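Local coordinates for 3-hydroxyisobutyrate dehydrogenase family protein (Geobacter sulfurreducens, PDB 3PDU) that probably reduces succinic semialdehyde to gamma-hydroxybutyrate using NADPH, as a member of the beta-hydroxyacid dehydrogenase family, at residues A[187-192]-A[200-205]; A[180-185]-A[217-222]; A[69-74]-A[103-108]; A[83-88]-A[107-112]. All coordinates share one frame; numbering follows the deposited sequence.

Contact 1. Residues A[187-192]-A[200-205]; sequences EGMALG and GQLLEV
Met189, Leu202 and Leu203 carry most of this meeting of two helices, and the methionine meets one leucine with its sulfur and the other with its methyl. Its chain leaves the helix with CG anti to the backbone N (chi1 178°) and then bends at both chi2 and chi3, a shape that swings the terminal methyl over to the second helix. There CE settles against the branch point of Leu203, 4.0 Å from CG, with both methyls of that leucine at similar range, and the two side chains cross at about a right angle. The sulfur takes the neighbouring residue: Met189 SD lies 4.2 Å from Leu202 CD2. That same methyl of Leu202 also rests on the backbone of the first helix, 4.0 Å from Met189 CA and equally far from Gly188 O.

Helix 166-194 is the long helix of the C-terminal all-helical domain of beta-hydroxyacid dehydrogenases, and after a short link the chain returns as helix 199-208. The two segments run 136° apart in direction, their axes coming no closer than 10.7 Å, so long apolar side chains bridge the distance and no hydrogen bond crosses it. Helix 214-225 closes one side through Leu224, which touches both Met189 and Leu203, while Phe282 of the last helix also packs on Met189. On other faces of these helices the second subunit takes over: Glu187 accepts hydrogen bonds from the backbone N atoms of its Gly257 and Ala258, and Glu204 forms a salt bridge with its Lys157.

Contact 2. Residues A[180-185]-A[217-222]; sequences QMMTAL and KGKGQM
Met182 meets Lys219 through van der Waals contact alone, the sulfur of one lying against the aliphatic base of the other. Met182 SD is 4.0 Å from Lys219 CG and 4.1 Å from Lys219 CB, and the two side chains cross at about a right angle. The methionine comes to this position with CG anti to its own backbone N (chi1 -176°) and a turn at chi2 that carries the sulfur nearer the other helix.

A second apolar touch comes from Leu185, which aims at the partner helix and places CD2 4.3 Å from Lys219 CB. The same methyl also approaches the backbone, 4.2 Å from Gly220 N.

The polar interactions turn outward. Beyond CB and CG the lysine chain bends at chi2 and leads away from Met182, and its NZ forms a salt bridge with Asp277. One residue thus supplies hydrocarbon to the interface and charge to a partner beyond it. The Lys219 side chain lies about 7 Å from the bound NADP, near the cofactor but not in contact with it.

Around the pair, Phe216 and Leu223 of helix 214-225 and Leu206 of helix 199-208 pack on Leu185. Crossing at 46° with axes 11.2 Å apart, the segments belong to the C-terminal helical domain of the beta-hydroxyacid dehydrogenase fold, in which shorter helices pack on the long helix 166-194.

Contact 3. Residues A[69-74]-A[103-108]; sequences AAAREV and TAIGAA. With NAP (NADP nicotinamide-adenine-dinucleotide phosphate), chain I.
Ala104 is the first residue of 103-108 to reach the other helix, its CB lying 4.2 Å from Arg72 NH2. The arginine comes across with its chain extended from CG to NE and meets the methyl obliquely. A hydrogen bond from its NE to Thr101 OG1, one turn earlier on the same helix as Ala104, helps fix the guanidinium there.

Ile105 follows, with more of its surface buried here than any other residue of either segment. CG1 stands anti to the carbonyl carbon (chi1 -71°), and an extended chi2 sends CD1 on toward helix 68-76. CD1 then fits over the small Ala71, 3.9 Å from both its CB and its O. Tyr91 and Asp93 of strand 90-93 also touch the isoleucine. In this nucleotide-binding Rossmann-type domain, strand 60-63, helix 68-76 and the parallel strand 90-93 form a beta-alpha-beta crossover; helix 99-111 follows strand 90-93 and packs beside helix 68-76, the directions of the two segments only 13° apart. Further along, Ala108 packs on Phe76 and Leu82.

The opposite face of helix 68-76 serves the cofactor. Ala70 CB lies 3.3 Å from N7A of the NADP adenine, and Val74 CG2 is 3.4 Å from C2A. Glu73, extended beyond CG, receives the exocyclic amine in a hydrogen bond of 3.1 Å from N6A to OE1, with an angle of 161° at the hydrogen.

Contact 4. Residues A[83-88]-A[107-112]; sequences EGIGGG and AAVTAR
Ile85 packs against Val109 and Arg112 where the loop before strand 90-93 meets the end of helix 99-111, a junction within the Rossmann-type domain that binds the nucleotide. The isoleucine points at the helix and divides its contacts between two branches. CG1 faces the valine, 4.2 Å from Val109 CG1. CG2 lies 3.9 Å from Arg112 CB, the two side chains meeting at a slant; with chi1 at -159° this methyl sits between the backbone N and the carbonyl carbon, the crowded position.

Next to this apolar patch the backbones come together. Gly86 CA makes a CA-H...O contact of 3.5 Å with Arg112 O, the angle at the hydrogen being 135°; the backbone angles of Gly86 call for glycine. Glu83 OE2 stays 6.3 Å from Arg112 NH2, so any attraction between them is probably weak.

Farther out, Leu82 packs on both Val109 and Arg112, and Cys55 of helix 51-57 touches Ile85. Gly88 is hydrogen-bonded through its backbone to Gly113, just past the helix. Two waters complete the junction at the carbonyl of Arg112. The oxygen of one water lies 2.8 Å from Arg112 O; its approach to Ile85 O is weak, and its protons may be shared with other acceptors. The other water bridges the same carbonyl to the loop, its oxygen accepting from Gly87 N at 2.7 Å.

Overall arrangement
The four contacts form two pairs on opposite sides of the chain's centre. Contacts 1 and 2 share helix 166-194 in the C-terminal helical domain, with centres 10 Å apart, and they touch directly where Leu203 CD1 lies 3.6 Å from Gly220 C. Both also reach the second subunit. Contacts 3 and 4 share helix 99-111 in the nucleotide-binding domain, their centres 12 Å apart and Ala107 and Ala108 common to both. Contact 3 holds the adenine of NADP, whereas contact 2 approaches the cofactor from the other domain through Lys219. The centres of contacts 2 and 3 are 33 Å apart, and those of contacts 1 and 4 are 51 Å apart.

Contact 1. Residues A[187-192]-A[200-205]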
loop_
_atom_site.group_PDB
_atom_site.type_symbol
_atom_site.label_atom_id
_atom_site.label_comp_id
_atom_site.label_asym_id
_atom_site.label_seq_id
_atom_site.Cartn_x
_atom_site.Cartn_y
_atom_site.Cartn_z
ATOM N N GLU A 187 -1.134 12.129 7.247
ATOM C CA GLU A 187 -2.200 12.008 6.265
ATOM C C GLU A 187 -3.462 12.690 6.788
ATOM O O GLU A 187 -4.190 13.320 6.037
ATOM C CB GLU A 187 -2.473 10.529 5.901
ATOM C CG GLU A 187 -1.463 9.981 4.909
ATOM C CD GLU A 187 -1.745 8.563 4.431
ATOM O OE1 GLU A 187 -0.881 8.018 3.682
ATOM O OE2 GLU A 187 -2.816 8.003 4.785
ATOM N N GLY A 188 -3.713 12.564 8.085
ATOM C CA GLY A 188 -4.886 13.180 8.678
ATOM C C GLY A 188 -4.815 14.690 8.575
ATOM O O GLY A 188 -5.777 15.362 8.186
ATOM N N MET A 189 -3.657 15.238 8.901
ATOM C CA MET A 189 -3.494 16.685 8.864
ATOM C C MET A 189 -3.536 17.199 7.426
ATOM O O MET A 189 -4.100 18.266 7.149
ATOM C CB MET A 189 -2.197 17.095 9.576
ATOM C CG MET A 189 -1.925 18.596 9.544
ATOM S SD MET A 189 -3.034 19.528 10.642
ATOM C CE MET A 189 -2.407 19.032 12.250
ATOM N N ALA A 190 -2.963 16.435 6.502
ATOM C CA ALA A 190 -2.981 16.822 5.092
ATOM C C ALA A 190 -4.414 16.855 4.549
ATOM O O ALA A 190 -4.818 17.818 3.900
ATOM C CB ALA A 190 -2.096 15.879 4.255
ATOM N N LEU A 191 -5.182 15.805 4.828
ATOM C CA LEU A 191 -6.570 15.740 4.396
ATOM C C LEU A 191 -7.356 16.869 5.060
ATOM O O LEU A 191 -8.152 17.539 4.414
ATOM C CB LEU A 191 -7.185 14.379 4.749
ATOM C CG LEU A 191 -8.667 14.159 4.416
ATOM C CD1 LEU A 191 -8.930 14.315 2.922
ATOM C CD2 LEU A 191 -9.115 12.764 4.893
ATOM N N GLY A 192 -7.119 17.067 6.352
ATOM C CA GLY A 192 -7.762 18.126 7.116
ATOM C C GLY A 192 -7.594 19.506 6.506
ATOM O O GLY A 192 -8.577 20.234 6.323
ATOM N N GLY A 200 -5.088 23.292 14.261
ATOM C CA GLY A 200 -5.069 23.404 15.712
ATOM C C GLY A 200 -6.288 22.773 16.372
ATOM O O GLY A 200 -6.184 22.129 17.422
ATOM N N GLN A 201 -7.453 22.954 15.762
ATOM C CA GLN A 201 -8.667 22.319 16.272
ATOM C C GLN A 201 -8.600 20.810 16.120
ATOM O O GLN A 201 -8.997 20.081 17.020
ATOM C CB GLN A 201 -9.916 22.839 15.565
ATOM C CG GLN A 201 -10.781 23.732 16.396
ATOM C CD GLN A 201 -12.013 24.196 15.643
ATOM O OE1 GLN A 201 -12.116 24.014 14.429
ATOM N NE2 GLN A 201 -12.951 24.800 16.359
ATOM N N LEU A 202 -8.118 20.334 14.975
ATOM C CA LEU A 202 -7.941 18.899 14.790
ATOM C C LEU A 202 -7.090 18.321 15.929
ATOM O O LEU A 202 -7.446 17.299 16.527
ATOM C CB LEU A 202 -7.296 18.593 13.426
ATOM C CG LEU A 202 -6.807 17.160 13.204
ATOM C CD1 LEU A 202 -7.908 16.130 13.420
ATOM C CD2 LEU A 202 -6.215 17.024 11.802
ATOM N N LEU A 203 -5.967 18.972 16.231
ATOM C CA LEU A 203 -5.089 18.501 17.313
ATOM C C LEU A 203 -5.801 18.523 18.666
ATOM O O LEU A 203 -5.601 17.648 19.520
ATOM C CB LEU A 203 -3.799 19.333 17.369
ATOM C CG LEU A 203 -2.857 19.086 16.182
ATOM C CD1 LEU A 203 -1.650 20.008 16.212
ATOM C CD2 LEU A 203 -2.418 17.623 16.117
ATOM N N GLU A 204 -6.631 19.537 18.866
ATOM C CA GLU A 204 -7.361 19.675 20.118
ATOM C C GLU A 204 -8.390 18.548 20.250
ATOM O O GLU A 204 -8.588 18.000 21.335
ATOM C CB GLU A 204 -8.037 21.047 20.166
ATOM C CG GLU A 204 -9.151 21.174 21.180
ATOM C CD GLU A 204 -9.865 22.518 21.071
ATOM O OE1 GLU A 204 -9.323 23.428 20.406
ATOM O OE2 GLU A 204 -10.963 22.663 21.647
ATOM N N VAL A 205 -9.039 18.199 19.146
ATOM C CA VAL A 205 -9.985 17.083 19.161
ATOM C C VAL A 205 -9.270 15.757 19.445
ATOM O O VAL A 205 -9.741 14.947 20.251
ATOM C CB VAL A 205 -10.799 17.008 17.856
ATOM C CG1 VAL A 205 -11.594 15.706 17.782
ATOM C CG2 VAL A 205 -11.728 18.220 17.762
#

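Contact 2. Residues A[180-185]-A[217-222]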
loop_
_atom_site.group_PDB
_atom_site.type_symbol
_atom_site.label_atom_id
_atom_site.label_comp_id
_atom_site.label_asym_id
_atom_site.label_seq_id
_atom_site.Cartn_x
_atom_site.Cartn_y
_atom_site.Cartn_z
ATOM N N GLN A 180 4.159 4.214 11.563
ATOM C CA GLN A 180 2.800 4.208 11.040
ATOM C C GLN A 180 1.931 5.272 11.718
ATOM O O GLN A 180 1.054 5.866 11.078
ATOM C CB GLN A 180 2.181 2.820 11.169
ATOM C CG GLN A 180 2.890 1.767 10.300
ATOM C CD GLN A 180 2.150 0.438 10.275
ATOM O OE1 GLN A 180 2.671 -0.587 10.715
ATOM N NE2 GLN A 180 0.940 0.453 9.757
ATOM N N MET A 181 2.158 5.523 13.008
ATOM C CA MET A 181 1.430 6.609 13.679
ATOM C C MET A 181 1.743 7.966 13.081
ATOM O O MET A 181 0.861 8.838 12.989
ATOM C CB MET A 181 1.714 6.644 15.182
ATOM C CG MET A 181 0.961 5.571 15.961
ATOM S SD MET A 181 1.362 5.657 17.715
ATOM C CE MET A 181 0.625 7.220 18.200
ATOM N N MET A 182 3.000 8.162 12.687
ATOM C CA MET A 182 3.405 9.456 12.131
ATOM C C MET A 182 2.786 9.663 10.750
ATOM O O MET A 182 2.318 10.766 10.433
ATOM C CB MET A 182 4.928 9.590 12.061
ATOM C CG MET A 182 5.399 10.978 11.583
ATOM S SD MET A 182 5.046 12.260 12.805
ATOM C CE MET A 182 4.007 13.342 11.823
ATOM N N THR A 183 2.767 8.616 9.921
ATOM C CA THR A 183 2.128 8.763 8.612
ATOM C C THR A 183 0.608 8.911 8.761
ATOM O O THR A 183 -0.026 9.617 7.990
ATOM C CB THR A 183 2.470 7.627 7.605
ATOM O OG1 THR A 183 2.101 6.345 8.147
ATOM C CG2 THR A 183 3.949 7.651 7.233
ATOM N N ALA A 184 0.035 8.261 9.770
ATOM C CA ALA A 184 -1.389 8.426 10.052
ATOM C C ALA A 184 -1.710 9.878 10.407
ATOM O O ALA A 184 -2.609 10.486 9.821
ATOM C CB ALA A 184 -1.830 7.488 11.173
ATOM N N LEU A 185 -0.968 10.434 11.362
ATOM C CA LEU A 185 -1.137 11.839 11.738
ATOM C C LEU A 185 -0.898 12.768 10.551
ATOM O O LEU A 185 -1.676 13.701 10.316
ATOM C CB LEU A 185 -0.219 12.218 12.908
ATOM C CG LEU A 185 -0.299 13.686 13.347
ATOM C CD1 LEU A 185 -1.651 13.959 13.985
ATOM C CD2 LEU A 185 0.814 14.015 14.331
ATOM N N LYS A 217 0.828 15.536 20.150
ATOM C CA LYS A 217 0.870 16.922 20.621
ATOM C C LYS A 217 2.115 17.658 20.115
ATOM O O LYS A 217 2.023 18.771 19.591
ATOM C CB LYS A 217 0.784 16.964 22.153
ATOM C CG LYS A 217 1.109 18.319 22.756
ATOM C CD LYS A 217 0.682 18.390 24.224
ATOM C CE LYS A 217 -0.836 18.342 24.358
ATOM N NZ LYS A 217 -1.289 18.407 25.778
ATOM N N GLY A 218 3.276 17.028 20.261
ATOM C CA GLY A 218 4.532 17.636 19.856
ATOM C C GLY A 218 4.742 17.698 18.349
ATOM O O GLY A 218 5.087 18.751 17.801
ATOM N N LYS A 219 4.539 16.581 17.664
ATOM C CA LYS A 219 4.732 16.569 16.210
ATOM C C LYS A 219 3.668 17.418 15.520
ATOM O O LYS A 219 3.925 18.014 14.471
ATOM C CB LYS A 219 4.732 15.138 15.648
ATOM C CG LYS A 219 5.779 14.195 16.274
ATOM C CD LYS A 219 7.205 14.806 16.256
ATOM C CE LYS A 219 8.248 13.792 16.777
ATOM N NZ LYS A 219 9.630 14.388 16.788
ATOM N N GLY A 220 2.470 17.464 16.103
ATOM C CA GLY A 220 1.396 18.271 15.550
ATOM C C GLY A 220 1.797 19.728 15.390
ATOM O O GLY A 220 1.452 20.385 14.402
ATOM N N GLN A 221 2.535 20.247 16.363
ATOM C CA GLN A 221 2.983 21.631 16.285
ATOM C C GLN A 221 3.987 21.845 15.152
ATOM O O GLN A 221 4.011 22.913 14.547
ATOM C CB GLN A 221 3.552 22.106 17.624
ATOM C CG GLN A 221 2.479 22.283 18.702
ATOM C CD GLN A 221 1.365 23.241 18.277
ATOM O OE1 GLN A 221 1.627 24.356 17.805
ATOM N NE2 GLN A 221 0.113 22.806 18.443
ATOM N N MET A 222 4.816 20.844 14.871
ATOM C CA MET A 222 5.705 20.924 13.714
ATOM C C MET A 222 4.893 21.003 12.431
ATOM O O MET A 222 5.230 21.752 11.508
ATOM C CB MET A 222 6.609 19.695 13.629
ATOM C CG MET A 222 7.685 19.634 14.667
ATOM S SD MET A 222 8.743 18.210 14.344
ATOM C CE MET A 222 9.774 18.239 15.809
#

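Contact 3. Residues A[69-74]-A[103-108]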
loop_
_atom_site.group_PDB
_atom_site.type_symbol
_atom_site.label_atom_id
_atom_site.label_comp_id
_atom_site.label_asym_id
_atom_site.label_seq_id
_atom_site.Cartn_x
_atom_site.Cartn_y
_atom_site.Cartn_z
ATOM N N ALA A 69 25.069 -1.001 9.398
ATOM C CA ALA A 69 26.354 -0.853 8.724
ATOM C C ALA A 69 27.379 -0.184 9.640
ATOM O O ALA A 69 28.531 -0.626 9.730
ATOM C CB ALA A 69 26.199 -0.073 7.421
ATOM N N ALA A 70 26.966 0.890 10.313
ATOM C CA ALA A 70 27.863 1.579 11.246
ATOM C C ALA A 70 28.270 0.671 12.404
ATOM O O ALA A 70 29.451 0.619 12.786
ATOM C CB ALA A 70 27.218 2.857 11.781
ATOM N N ALA A 71 27.292 -0.029 12.975
ATOM C CA ALA A 71 27.551 -0.913 14.109
ATOM C C ALA A 71 28.546 -2.000 13.733
ATOM O O ALA A 71 29.432 -2.342 14.505
ATOM C CB ALA A 71 26.251 -1.549 14.608
ATOM N N ARG A 72 28.375 -2.572 12.555
ATOM C CA ARG A 72 29.289 -3.607 12.104
ATOM C C ARG A 72 30.681 -3.069 11.789
ATOM O O ARG A 72 31.675 -3.710 12.095
ATOM C CB ARG A 72 28.733 -4.330 10.881
ATOM C CG ARG A 72 27.599 -5.287 11.211
ATOM C CD ARG A 72 26.986 -5.848 9.931
ATOM N NE ARG A 72 25.914 -6.804 10.205
ATOM C CZ ARG A 72 26.117 -8.107 10.370
ATOM N NH1 ARG A 72 27.348 -8.596 10.302
ATOM N NH2 ARG A 72 25.096 -8.922 10.608
ATOM N N GLU A 73 30.759 -1.898 11.172
ATOM C CA GLU A 73 32.068 -1.340 10.854
ATOM C C GLU A 73 32.842 -1.012 12.137
ATOM O O GLU A 73 34.037 -1.267 12.226
ATOM C CB GLU A 73 31.939 -0.106 9.958
ATOM C CG GLU A 73 33.275 0.538 9.613
ATOM C CD GLU A 73 33.159 1.606 8.532
ATOM O OE1 GLU A 73 32.026 1.861 8.058
ATOM O OE2 GLU A 73 34.206 2.184 8.155
ATOM N N VAL A 74 32.161 -0.461 13.138
ATOM C CA VAL A 74 32.832 -0.130 14.397
ATOM C C VAL A 74 33.272 -1.399 15.157
ATOM O O VAL A 74 34.303 -1.417 15.821
ATOM C CB VAL A 74 31.957 0.818 15.268
ATOM C CG1 VAL A 74 32.444 0.856 16.712
ATOM C CG2 VAL A 74 31.979 2.232 14.671
ATOM N N THR A 103 23.220 -10.071 17.197
ATOM C CA THR A 103 23.666 -11.429 17.508
ATOM C C THR A 103 25.096 -11.656 17.040
ATOM O O THR A 103 25.913 -12.206 17.780
ATOM C CB THR A 103 22.753 -12.506 16.885
ATOM O OG1 THR A 103 21.467 -12.454 17.508
ATOM C CG2 THR A 103 23.348 -13.893 17.092
ATOM N N ALA A 104 25.400 -11.222 15.817
ATOM C CA ALA A 104 26.743 -11.410 15.249
ATOM C C ALA A 104 27.812 -10.628 16.028
ATOM O O ALA A 104 28.915 -11.129 16.279
ATOM C CB ALA A 104 26.773 -11.018 13.774
ATOM N N ILE A 105 27.485 -9.397 16.402
ATOM C CA ILE A 105 28.400 -8.579 17.193
ATOM C C ILE A 105 28.636 -9.235 18.548
ATOM O O ILE A 105 29.775 -9.383 18.989
ATOM C CB ILE A 105 27.863 -7.141 17.371
ATOM C CG1 ILE A 105 27.940 -6.399 16.034
ATOM C CG2 ILE A 105 28.649 -6.399 18.447
ATOM C CD1 ILE A 105 27.158 -5.083 15.998
ATOM N N GLY A 106 27.556 -9.665 19.192
ATOM C CA GLY A 106 27.662 -10.320 20.483
ATOM C C GLY A 106 28.500 -11.588 20.431
ATOM O O GLY A 106 29.374 -11.802 21.274
ATOM N N ALA A 107 28.248 -12.439 19.442
ATOM C CA ALA A 107 29.039 -13.665 19.322
ATOM C C ALA A 107 30.528 -13.358 19.140
ATOM O O ALA A 107 31.388 -14.027 19.724
ATOM C CB ALA A 107 28.517 -14.538 18.177
ATOM N N ALA A 108 30.835 -12.329 18.355
ATOM C CA ALA A 108 32.228 -11.955 18.122
ATOM C C ALA A 108 32.901 -11.426 19.391
ATOM O O ALA A 108 34.025 -11.819 19.723
ATOM C CB ALA A 108 32.323 -10.933 17.007
HETATM P PA NAP I . 22.960 10.512 14.325
HETATM O O1A NAP I . 22.766 10.447 12.866
HETATM O O2A NAP I . 22.902 11.877 14.873
HETATM O O5B NAP I . 24.316 9.796 14.765
HETATM C C5B NAP I . 24.811 8.615 14.190
HETATM C C4B NAP I . 26.158 8.311 14.846
HETATM O O4B NAP I . 26.728 7.172 14.214
HETATM C C3B NAP I . 27.178 9.446 14.683
HETATM O O3B NAP I . 28.028 9.426 15.816
HETATM C C2B NAP I . 27.978 9.009 13.467
HETATM O O2B NAP I . 29.311 9.451 13.407
HETATM C C1B NAP I . 27.987 7.513 13.696
HETATM N N9A NAP I . 28.256 6.750 12.472
HETATM C C8A NAP I . 27.472 6.618 11.359
HETATM N N7A NAP I . 28.130 5.803 10.492
HETATM C C5A NAP I . 29.294 5.412 11.047
HETATM C C6A NAP I . 30.318 4.586 10.605
HETATM N N6A NAP I . 30.244 3.995 9.406
HETATM N N1A NAP I . 31.406 4.390 11.422
HETATM C C2A NAP I . 31.477 4.990 12.665
HETATM N N3A NAP I . 30.455 5.808 13.096
HETATM C C4A NAP I . 29.385 6.010 12.294
HETATM O O3 NAP I . 21.842 9.541 14.934
HETATM P PN NAP I . 21.138 9.432 16.367
HETATM O O1N NAP I . 19.817 10.077 16.266
HETATM O O2N NAP I . 22.133 9.777 17.414
HETATM O O5D NAP I . 20.899 7.842 16.342
HETATM C C5D NAP I . 21.836 6.906 16.827
HETATM C C4D NAP I . 21.083 5.591 16.982
HETATM O O4D NAP I . 20.053 5.747 17.938
HETATM C C3D NAP I . 20.381 5.205 15.685
HETATM O O3D NAP I . 20.364 3.788 15.607
HETATM C C2D NAP I . 18.959 5.693 15.869
HETATM O O2D NAP I . 18.021 4.961 15.091
HETATM C C1D NAP I . 18.809 5.419 17.360
HETATM N N1N NAP I . 17.785 6.192 18.062
HETATM C C2N NAP I . 17.583 7.516 17.784
HETATM C C3N NAP I . 16.616 8.236 18.492
HETATM C C7N NAP I . 16.388 9.708 18.231
HETATM O O7N NAP I . 15.190 10.270 18.669
HETATM N N7N NAP I . 17.281 10.457 17.579
HETATM C C4N NAP I . 15.875 7.592 19.481
HETATM C C5N NAP I . 16.102 6.247 19.773
HETATM C C6N NAP I . 17.077 5.559 19.060
HETATM P P2B NAP I . 29.677 10.808 12.619
HETATM O O1X NAP I . 31.105 10.629 12.194
HETATM O O2X NAP I . 28.737 10.972 11.443
HETATM O O3X NAP I . 29.516 11.982 13.538
#

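Contact 4. Residues A[83-88]-A[107-112]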
loop_
_atom_site.group_PDB
_atom_site.type_symbol
_atom_site.label_atom_id
_atom_site.label_comp_id
_atom_site.label_asym_id
_atom_site.label_seq_id
_atom_site.Cartn_x
_atom_site.Cartn_y
_atom_site.Cartn_z
ATOM N N GLU A 83 39.367 -5.490 18.269
ATOM C CA GLU A 83 40.822 -5.392 18.417
ATOM C C GLU A 83 41.227 -4.934 19.818
ATOM O O GLU A 83 42.397 -4.975 20.173
ATOM C CB GLU A 83 41.426 -4.450 17.371
ATOM C CG GLU A 83 41.232 -4.912 15.932
ATOM C CD GLU A 83 42.072 -4.117 14.936
ATOM O OE1 GLU A 83 42.779 -3.175 15.361
ATOM O OE2 GLU A 83 42.027 -4.434 13.727
ATOM N N GLY A 84 40.258 -4.487 20.609
ATOM C CA GLY A 84 40.547 -4.036 21.960
ATOM C C GLY A 84 39.809 -4.761 23.077
ATOM O O GLY A 84 40.344 -4.904 24.170
ATOM N N ILE A 85 38.583 -5.210 22.818
ATOM C CA ILE A 85 37.767 -5.832 23.868
ATOM C C ILE A 85 38.368 -7.159 24.321
ATOM O O ILE A 85 39.064 -7.821 23.558
ATOM C CB ILE A 85 36.313 -6.065 23.409
ATOM C CG1 ILE A 85 35.377 -6.212 24.618
ATOM C CG2 ILE A 85 36.223 -7.281 22.485
ATOM C CD1 ILE A 85 34.964 -4.900 25.240
ATOM N N GLY A 86 38.106 -7.542 25.568
ATOM C CA GLY A 86 38.645 -8.779 26.121
ATOM C C GLY A 86 38.631 -8.740 27.638
ATOM O O GLY A 86 38.130 -7.778 28.230
ATOM N N GLY A 87 39.162 -9.790 28.265
ATOM C CA GLY A 87 39.327 -9.832 29.708
ATOM C C GLY A 87 38.094 -9.500 30.530
ATOM O O GLY A 87 38.207 -8.929 31.614
ATOM N N GLY A 88 36.914 -9.854 30.029
ATOM C CA GLY A 88 35.687 -9.596 30.759
ATOM C C GLY A 88 35.112 -8.202 30.559
ATOM O O GLY A 88 34.051 -7.872 31.103
ATOM N N ALA A 107 28.248 -12.439 19.442
ATOM C CA ALA A 107 29.039 -13.665 19.322
ATOM C C ALA A 107 30.528 -13.358 19.140
ATOM O O ALA A 107 31.388 -14.027 19.724
ATOM C CB ALA A 107 28.517 -14.538 18.177
ATOM N N ALA A 108 30.835 -12.329 18.355
ATOM C CA ALA A 108 32.228 -11.955 18.122
ATOM C C ALA A 108 32.901 -11.426 19.391
ATOM O O ALA A 108 34.025 -11.819 19.723
ATOM C CB ALA A 108 32.323 -10.933 17.007
ATOM N N VAL A 109 32.222 -10.519 20.085
ATOM C CA VAL A 109 32.752 -9.940 21.310
ATOM C C VAL A 109 32.987 -11.039 22.343
ATOM O O VAL A 109 34.026 -11.080 23.007
ATOM C CB VAL A 109 31.782 -8.905 21.897
ATOM C CG1 VAL A 109 32.134 -8.597 23.356
ATOM C CG2 VAL A 109 31.772 -7.644 21.037
ATOM N N THR A 110 32.012 -11.931 22.469
ATOM C CA THR A 110 32.104 -13.030 23.421
ATOM C C THR A 110 33.297 -13.937 23.115
ATOM O O THR A 110 33.984 -14.407 24.024
ATOM C CB THR A 110 30.813 -13.870 23.453
ATOM O OG1 THR A 110 29.707 -13.027 23.790
ATOM C CG2 THR A 110 30.925 -14.977 24.503
ATOM N N ALA A 111 33.555 -14.167 21.833
ATOM C CA ALA A 111 34.646 -15.038 21.434
ATOM C C ALA A 111 36.004 -14.403 21.733
ATOM O O ALA A 111 37.003 -15.107 21.847
ATOM C CB ALA A 111 34.531 -15.415 19.958
ATOM N N ARG A 112 36.033 -13.077 21.863
ATOM C CA ARG A 112 37.252 -12.364 22.230
ATOM C C ARG A 112 37.398 -12.269 23.742
ATOM O O ARG A 112 38.359 -11.691 24.242
ATOM C CB ARG A 112 37.258 -10.955 21.633
ATOM C CG ARG A 112 37.358 -10.912 20.124
ATOM C CD ARG A 112 38.807 -10.947 19.658
ATOM N NE ARG A 112 38.916 -10.528 18.262
ATOM C CZ ARG A 112 40.055 -10.201 17.657
ATOM N NH1 ARG A 112 41.201 -10.241 18.325
ATOM N NH2 ARG A 112 40.046 -9.828 16.382
HETATM O O HOH W 1 40.889 -10.588 23.664
HETATM O O HOH W 2 40.188 -11.929 26.883
#